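Local structure of beta-galactosidase (Trichoderma reesei, 3OG2) at residues Asp78-Glu83 and Gly838-Gly843; Gln653-Thr658 and Leu891-Pro896. The protein probably hydrolyses terminal non-reducing beta-D-galactose residues from beta-D-galactosides, as a glycoprotein enzyme of glycoside hydrolase family 35. All blocks are in the same frame, centred on the assembly; numbering follows the deposited sequence.

Interaction 1 of 2, residues Asp78-Glu83 and Gly838-Gly843; sequences DWALLE and GPLNEG
The ring of Pro839 sits against two carbonyl oxygens of a short helical turn: CG lies 3.3 Å from Ala80 O, and CD comes equally near Leu81 O. Ring carbons thus meet backbone oxygens, and no hydrogen bond joins the two segments; Pro839 CD also lies 4.3 Å from Leu81 CD2. Beside the ring, Leu81 and Leu840 cross at about a right angle through their methyls, CD2 of Leu81 to CD1 of Leu840 at 3.8 Å. Leu840 keeps CG anti to its carbonyl carbon (chi1 -54°), which carries CD1 across to Leu81; Ala80 CB lies at the margin of the same apolar patch. Replacing Pro839 by a glycine would probably open a gap over the Ala80 and Leu81 carbonyls and leave Leu81 CD2 with less apolar cover. The turn at 79-82 follows strand 72-76 of the TIM barrel, so the contact joins the barrel to a loop of the C-terminal beta region, between strand 820-824 and helix 846-850. Asp78 is the N-cap, its OD1 taking a weak bond from Ala80 N. Within the turn, Trp79 O accepts from both Leu82 N and Glu83 N. Trp79 NE1 gives a 2.8 Å hydrogen bond, nearly in its ring plane, to the anti lone pair of Glu83 OE1. Farther out, the Trp79 ring stacks with Tyr153 of helix 144-163, and Asn332 ND2 hydrogen-bonds Leu840 O.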
ATOM      1  N   ASP A  78       3.348 -11.404  -5.726  1.00  7.15           N
ATOM      2  CA  ASP A  78       3.527 -11.081  -7.140  1.00  7.28           C
ATOM      3  C   ASP A  78       4.278 -12.205  -7.828  1.00  6.54           C
ATOM      4  O   ASP A  78       5.510 -12.357  -7.674  1.00  7.30           O
ATOM      5  CB  ASP A  78       4.285  -9.741  -7.215  1.00  7.51           C
ATOM      6  CG  ASP A  78       4.461  -9.253  -8.614  1.00  7.13           C
ATOM      7  OD1 ASP A  78       4.115  -9.913  -9.611  1.00  8.93           O
ATOM      8  OD2 ASP A  78       4.994  -8.083  -8.761  1.00  9.31           O
ATOM      9  N   TRP A  79       3.543 -12.990  -8.620  1.00  6.72           N
ATOM     10  CA  TRP A  79       4.105 -14.164  -9.306  1.00  6.56           C
ATOM     11  C   TRP A  79       5.303 -13.755 -10.159  1.00  6.41           C
ATOM     12  O   TRP A  79       6.307 -14.494 -10.205  1.00  7.28           O
ATOM     13  CB  TRP A  79       2.949 -14.754 -10.150  1.00  7.46           C
ATOM     14  CG  TRP A  79       3.282 -15.904 -11.037  1.00  6.49           C
ATOM     15  CD1 TRP A  79       4.410 -16.722 -11.082  1.00  6.98           C
ATOM     16  CD2 TRP A  79       2.412 -16.394 -12.075  1.00  6.72           C
ATOM     17  NE1 TRP A  79       4.269 -17.656 -12.071  1.00  7.06           N
ATOM     18  CE2 TRP A  79       3.056 -17.482 -12.699  1.00  7.24           C
ATOM     19  CE3 TRP A  79       1.156 -16.009 -12.530  1.00  6.77           C
ATOM     20  CZ2 TRP A  79       2.484 -18.185 -13.749  1.00  7.73           C
ATOM     21  CZ3 TRP A  79       0.574 -16.694 -13.569  1.00  7.58           C
ATOM     22  CH2 TRP A  79       1.248 -17.773 -14.169  1.00  8.59           C
ATOM     23  N   ALA A  80       5.233 -12.632 -10.850  1.00  6.88           N
ATOM     24  CA  ALA A  80       6.288 -12.217 -11.787  1.00  7.71           C
ATOM     25  C   ALA A  80       7.650 -12.110 -11.079  1.00  8.27           C
ATOM     26  O   ALA A  80       8.675 -12.252 -11.744  1.00 10.19           O
ATOM     27  CB  ALA A  80       5.942 -10.868 -12.415  1.00  9.04           C
ATOM     28  N   LEU A  81       7.659 -11.855  -9.753  1.00  6.76           N
ATOM     29  CA  LEU A  81       8.963 -11.799  -9.035  1.00  7.40           C
ATOM     30  C   LEU A  81       9.468 -13.158  -8.602  1.00  7.68           C
ATOM     31  O   LEU A  81      10.675 -13.258  -8.337  1.00  8.85           O
ATOM     32  CB  LEU A  81       8.794 -10.883  -7.803  1.00  8.36           C
ATOM     33  CG  LEU A  81       8.575  -9.388  -8.177  1.00  8.45           C
ATOM     34  CD1 LEU A  81       8.192  -8.632  -6.902  1.00 10.74           C
ATOM     35  CD2 LEU A  81       9.822  -8.818  -8.808  1.00 11.29           C
ATOM     36  N   LEU A  82       8.544 -14.139  -8.496  1.00  7.37           N
ATOM     37  CA  LEU A  82       8.928 -15.438  -7.928  1.00  7.73           C
ATOM     38  C   LEU A  82       9.111 -16.511  -8.955  1.00  8.07           C
ATOM     39  O   LEU A  82       9.641 -17.583  -8.617  1.00 10.76           O
ATOM     40  CB  LEU A  82       7.830 -15.883  -6.941  1.00  7.60           C
ATOM     41  CG  LEU A  82       7.512 -14.851  -5.863  1.00  7.94           C
ATOM     42  CD1 LEU A  82       6.623 -15.498  -4.800  1.00  8.72           C
ATOM     43  CD2 LEU A  82       8.767 -14.294  -5.191  1.00  9.52           C
ATOM     44  N   GLU A  83       8.691 -16.310 -10.198  1.00  7.20           N
ATOM     45  CA  GLU A  83       8.916 -17.315 -11.241  1.00  7.40           C
ATOM     46  C   GLU A  83       9.316 -16.600 -12.524  1.00  7.67           C
ATOM     47  O   GLU A  83       8.714 -16.772 -13.585  1.00  9.54           O
ATOM     48  CB  GLU A  83       7.702 -18.248 -11.421  1.00  8.48           C
ATOM     49  CG  GLU A  83       8.115 -19.550 -12.116  1.00  8.29           C
ATOM     50  CD  GLU A  83       6.952 -20.431 -12.510  1.00  8.69           C
ATOM     51  OE1 GLU A  83       5.808 -20.021 -12.421  1.00  9.27           O
ATOM     52  OE2 GLU A  83       7.217 -21.584 -12.945  1.00 10.50           O
ATOM     53  N   GLY A 838      16.267 -10.128  -8.031  1.00  8.00           N
ATOM     54  CA  GLY A 838      15.077 -10.601  -8.707  1.00  8.83           C
ATOM     55  C   GLY A 838      15.057 -10.300 -10.189  1.00  7.79           C
ATOM     56  O   GLY A 838      15.952  -9.661 -10.750  1.00  8.91           O
ATOM     57  N   PRO A 839      14.003 -10.807 -10.832  1.00  7.17           N
ATOM     58  CA  PRO A 839      13.972 -10.879 -12.287  1.00  7.42           C
ATOM     59  C   PRO A 839      13.682  -9.539 -12.974  1.00  7.40           C
ATOM     60  O   PRO A 839      13.844  -9.500 -14.195  1.00  8.79           O
ATOM     61  CB  PRO A 839      12.807 -11.864 -12.589  1.00  7.71           C
ATOM     62  CG  PRO A 839      11.925 -11.797 -11.351  1.00  9.61           C
ATOM     63  CD  PRO A 839      12.862 -11.541 -10.188  1.00  7.80           C
ATOM     64  N   LEU A 840      13.213  -8.511 -12.281  1.00  7.08           N
ATOM     65  CA  LEU A 840      12.755  -7.280 -12.950  1.00  7.36           C
ATOM     66  C   LEU A 840      13.689  -6.102 -12.666  1.00  6.79           C
ATOM     67  O   LEU A 840      13.614  -5.101 -13.385  1.00  7.53           O
ATOM     68  CB  LEU A 840      11.341  -6.916 -12.499  1.00  8.37           C
ATOM     69  CG  LEU A 840      10.311  -8.052 -12.681  1.00  8.43           C
ATOM     70  CD1 LEU A 840       8.936  -7.560 -12.287  1.00 10.00           C
ATOM     71  CD2 LEU A 840      10.311  -8.548 -14.136  1.00 10.59           C
ATOM     72  N   ASN A 841      14.593  -6.226 -11.685  1.00  7.11           N
ATOM     73  CA  ASN A 841      15.374  -5.071 -11.244  1.00  7.57           C
ATOM     74  C   ASN A 841      16.156  -4.374 -12.341  1.00  8.34           C
ATOM     75  O   ASN A 841      16.194  -3.139 -12.374  1.00  9.29           O
ATOM     76  CB  ASN A 841      16.300  -5.551 -10.080  1.00  8.40           C
ATOM     77  CG  ASN A 841      17.059  -4.383  -9.448  1.00  8.37           C
ATOM     78  OD1 ASN A 841      16.411  -3.473  -8.904  1.00  9.23           O
ATOM     79  ND2 ASN A 841      18.381  -4.421  -9.511  1.00  8.01           N
ATOM     80  N   GLU A 842      16.800  -5.185 -13.204  1.00  8.34           N
ATOM     81  CA  GLU A 842      17.599  -4.642 -14.287  1.00 10.67           C
ATOM     82  C   GLU A 842      16.880  -4.598 -15.618  1.00  9.57           C
ATOM     83  O   GLU A 842      16.232  -5.593 -15.970  1.00 11.55           O
ATOM     84  CB  GLU A 842      18.731  -5.582 -14.707  1.00 20.75           C
ATOM     85  CG  GLU A 842      19.648  -5.856 -13.623  1.00 21.25           C
ATOM     86  CD  GLU A 842      20.774  -6.842 -13.930  1.00 14.24           C
ATOM     87  OE1 GLU A 842      21.119  -7.358 -15.041  1.00 12.64           O
ATOM     88  OE2 GLU A 842      21.376  -7.065 -12.856  1.00 14.06           O
ATOM     89  N   GLY A 843      17.059  -3.524 -16.348  1.00  9.66           N
ATOM     90  CA  GLY A 843      16.689  -3.527 -17.765  1.00 10.39           C
ATOM     91  C   GLY A 843      17.897  -3.835 -18.644  1.00  8.75           C
ATOM     92  O   GLY A 843      18.903  -4.420 -18.165  1.00  9.35           O
TER

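Interaction 2 of 2, residues Gln653-Thr658 and Leu891-Pro896; sequences QVPELT and LPLHLP
Pro655 is the main bump, its ring resting across the methyl ends of Leu891 and Leu893. CG of Pro655 rests 3.6 Å from Leu891 CD1, while Pro655 CD meets Leu893 CD2 at 3.7 Å; the ring crosses both leucines at about a right angle. Pro892 O, 3.5 Å from Pro655 CG, makes the third side of the shallow dish under the ring. Leu891 reaches the ring because its CG lies anti to the backbone N (chi1 171°), whereas Leu893 and Leu895 have CG beside the N. To one side of the proline, Leu657 CD2 touches the same Leu891 methyl, CD1, at 4.1 Å. To the other, Val654 CG1 lies against the Leu895 fork, 4.0 Å from CD2, and that methyl is equally far from Gln653 O. The segments run nearly opposite, 168° apart end to end, with no hydrogen bond between them: a purely packed seam. Strand 883-894, in the five-stranded antiparallel sheet of the second all-beta domain, pairs on one side with strand 953-962 and on the other with 663-666, into which loop 653-658 leads; across the core, Leu893 and Leu895 meet strand 900-908, Val654 and Leu657 strand 973-977 of the facing sheet.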
ATOM      1  N   GLN A 653      22.599  16.276   9.658  1.00 32.00           N
ATOM      2  CA  GLN A 653      23.327  16.671   8.465  1.00 37.95           C
ATOM      3  C   GLN A 653      23.610  15.415   7.638  1.00 37.44           C
ATOM      4  O   GLN A 653      24.058  14.347   8.072  1.00 39.55           O
ATOM      5  CB  GLN A 653      24.617  17.445   8.745  1.00 47.04           C
ATOM      6  CG  GLN A 653      24.699  18.792   8.052  1.00 61.49           C
ATOM      7  CD  GLN A 653      24.306  18.915   6.601  1.00 66.61           C
ATOM      8  OE1 GLN A 653      25.135  19.317   5.756  1.00 61.18           O
ATOM      9  NE2 GLN A 653      23.056  18.625   6.221  1.00 55.31           N
ATOM     10  N   VAL A 654      23.307  15.554   6.365  1.00 34.09           N
ATOM     11  CA  VAL A 654      23.682  14.435   5.485  1.00 28.92           C
ATOM     12  C   VAL A 654      24.588  14.992   4.390  1.00 23.53           C
ATOM     13  O   VAL A 654      24.642  16.201   4.134  1.00 23.21           O
ATOM     14  CB  VAL A 654      22.460  13.713   4.893  1.00 35.19           C
ATOM     15  CG1 VAL A 654      21.683  12.938   5.955  1.00 38.96           C
ATOM     16  CG2 VAL A 654      21.648  14.748   4.135  1.00 33.37           C
ATOM     17  N   PRO A 655      25.342  14.116   3.762  1.00 23.80           N
ATOM     18  CA  PRO A 655      26.283  14.598   2.747  1.00 21.64           C
ATOM     19  C   PRO A 655      25.531  15.265   1.592  1.00 17.34           C
ATOM     20  O   PRO A 655      24.404  14.884   1.272  1.00 20.95           O
ATOM     21  CB  PRO A 655      26.961  13.326   2.242  1.00 24.07           C
ATOM     22  CG  PRO A 655      26.669  12.281   3.238  1.00 27.16           C
ATOM     23  CD  PRO A 655      25.392  12.641   3.918  1.00 26.33           C
ATOM     24  N   GLU A 656      26.195  16.257   1.013  1.00 17.71           N
ATOM     25  CA  GLU A 656      25.831  16.888  -0.244  1.00 18.14           C
ATOM     26  C   GLU A 656      26.133  15.993  -1.447  1.00 17.65           C
ATOM     27  O   GLU A 656      27.292  15.679  -1.718  1.00 21.33           O
ATOM     28  CB  GLU A 656      26.607  18.210  -0.405  1.00 20.72           C
ATOM     29  CG  GLU A 656      26.285  19.208   0.686  1.00 36.03           C
ATOM     30  CD  GLU A 656      27.060  20.506   0.520  1.00 50.29           C
ATOM     31  OE1 GLU A 656      27.904  20.826   1.399  1.00 80.43           O
ATOM     32  OE2 GLU A 656      26.767  21.156  -0.515  1.00 62.97           O
ATOM     33  N   LEU A 657      25.121  15.567  -2.194  1.00 15.47           N
ATOM     34  CA  LEU A 657      25.372  14.686  -3.337  1.00 16.28           C
ATOM     35  C   LEU A 657      26.221  15.362  -4.411  1.00 17.41           C
ATOM     36  O   LEU A 657      26.959  14.723  -5.154  1.00 19.77           O
ATOM     37  CB  LEU A 657      24.032  14.224  -3.942  1.00 14.37           C
ATOM     38  CG  LEU A 657      23.136  13.437  -2.973  1.00 13.12           C
ATOM     39  CD1 LEU A 657      21.924  12.922  -3.751  1.00 13.85           C
ATOM     40  CD2 LEU A 657      23.869  12.282  -2.347  1.00 15.30           C
ATOM     41  N   THR A 658      26.115  16.654  -4.526  1.00 17.91           N
ATOM     42  CA  THR A 658      26.878  17.283  -5.609  1.00 23.40           C
ATOM     43  C   THR A 658      28.370  17.278  -5.306  1.00 24.23           C
ATOM     44  O   THR A 658      29.179  17.439  -6.237  1.00 28.93           O
ATOM     45  CB  THR A 658      26.433  18.729  -5.858  1.00 23.09           C
ATOM     46  OG1 THR A 658      26.792  19.530  -4.723  1.00 32.05           O
ATOM     47  CG2 THR A 658      24.912  18.756  -5.976  1.00 44.04           C
ATOM     48  N   LEU A 891      28.518   6.929  -1.348  1.00 12.00           N
ATOM     49  CA  LEU A 891      27.827   7.794  -0.401  1.00 13.54           C
ATOM     50  C   LEU A 891      27.997   7.190   0.974  1.00 12.76           C
ATOM     51  O   LEU A 891      27.267   6.293   1.334  1.00 14.35           O
ATOM     52  CB  LEU A 891      26.341   7.909  -0.776  1.00 14.29           C
ATOM     53  CG  LEU A 891      25.419   8.607   0.236  1.00 14.25           C
ATOM     54  CD1 LEU A 891      25.814  10.036   0.509  1.00 16.23           C
ATOM     55  CD2 LEU A 891      23.957   8.475  -0.263  1.00 19.44           C
ATOM     56  N   PRO A 892      28.948   7.654   1.770  1.00 16.21           N
ATOM     57  CA  PRO A 892      29.059   7.187   3.148  1.00 15.40           C
ATOM     58  C   PRO A 892      27.958   7.827   3.983  1.00 14.00           C
ATOM     59  O   PRO A 892      27.712   9.014   3.832  1.00 17.45           O
ATOM     60  CB  PRO A 892      30.429   7.685   3.610  1.00 18.69           C
ATOM     61  CG  PRO A 892      31.085   8.169   2.383  1.00 26.97           C
ATOM     62  CD  PRO A 892      29.994   8.633   1.443  1.00 20.67           C
ATOM     63  N   LEU A 893      27.331   7.073   4.855  1.00 14.35           N
ATOM     64  CA  LEU A 893      26.362   7.642   5.788  1.00 14.39           C
ATOM     65  C   LEU A 893      26.745   7.239   7.186  1.00 13.43           C
ATOM     66  O   LEU A 893      27.243   6.120   7.378  1.00 16.98           O
ATOM     67  CB  LEU A 893      24.948   7.090   5.544  1.00 13.83           C
ATOM     68  CG  LEU A 893      24.289   7.601   4.267  1.00 13.80           C
ATOM     69  CD1 LEU A 893      22.930   6.914   4.081  1.00 14.58           C
ATOM     70  CD2 LEU A 893      24.168   9.118   4.271  1.00 16.35           C
ATOM     71  N   HIS A 894      26.608   8.085   8.188  1.00 15.17           N
ATOM     72  CA  HIS A 894      26.941   7.789   9.579  1.00 16.30           C
ATOM     73  C   HIS A 894      25.866   8.500  10.402  1.00 15.23           C
ATOM     74  O   HIS A 894      26.063   9.586  10.920  1.00 22.97           O
ATOM     75  CB  HIS A 894      28.382   8.264   9.896  1.00 29.02           C
ATOM     76  CG  HIS A 894      29.362   7.432   9.075  1.00 49.23           C
ATOM     77  ND1 HIS A 894      29.914   7.859   7.859  1.00 63.31           N
ATOM     78  CD2 HIS A 894      29.774   6.145   9.190  1.00 57.61           C
ATOM     79  CE1 HIS A 894      30.646   6.930   7.323  1.00 73.47           C
ATOM     80  NE2 HIS A 894      30.591   5.881   8.127  1.00 71.60           N
ATOM     81  N   LEU A 895      24.690   7.922  10.435  1.00 15.56           N
ATOM     82  CA  LEU A 895      23.529   8.475  11.086  1.00 15.26           C
ATOM     83  C   LEU A 895      23.131   7.642  12.303  1.00 14.01           C
ATOM     84  O   LEU A 895      23.382   6.433  12.316  1.00 15.92           O
ATOM     85  CB  LEU A 895      22.344   8.498  10.067  1.00 17.27           C
ATOM     86  CG  LEU A 895      22.553   9.466   8.897  1.00 21.44           C
ATOM     87  CD1 LEU A 895      21.483   9.218   7.827  1.00 24.21           C
ATOM     88  CD2 LEU A 895      22.513  10.910   9.351  1.00 26.82           C
ATOM     89  N   PRO A 896      22.525   8.245  13.327  1.00 14.48           N
ATOM     90  CA  PRO A 896      22.177   7.522  14.568  1.00 14.26           C
ATOM     91  C   PRO A 896      20.917   6.667  14.433  1.00 13.38           C
ATOM     92  O   PRO A 896      19.913   6.886  15.109  1.00 14.28           O
ATOM     93  CB  PRO A 896      22.005   8.669  15.569  1.00 16.51           C
ATOM     94  CG  PRO A 896      21.436   9.797  14.712  1.00 14.48           C
ATOM     95  CD  PRO A 896      22.178   9.675  13.414  1.00 16.08           C
TER

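Overall arrangement
Interactions 1 and 2 lie 31 Å apart between centres and about 17 Å between nearest atoms, so they do not touch. Along the chain their segments alternate: 78-83, 653-658, 838-843, then 891-896. Interaction 1 is buried and runs between domains; interaction 2 is only partly buried and stays within the C-terminal beta region. Interaction 1 is also the one near the galactose site: the side chain of Ala80 is about 8 Å from that of Ile119, and that of Leu81 about 10 Å from that of Tyr76, both of which bind galactose in the sugar complex of this enzyme, though no galactose is bound here. Interaction 2 lies away from that site.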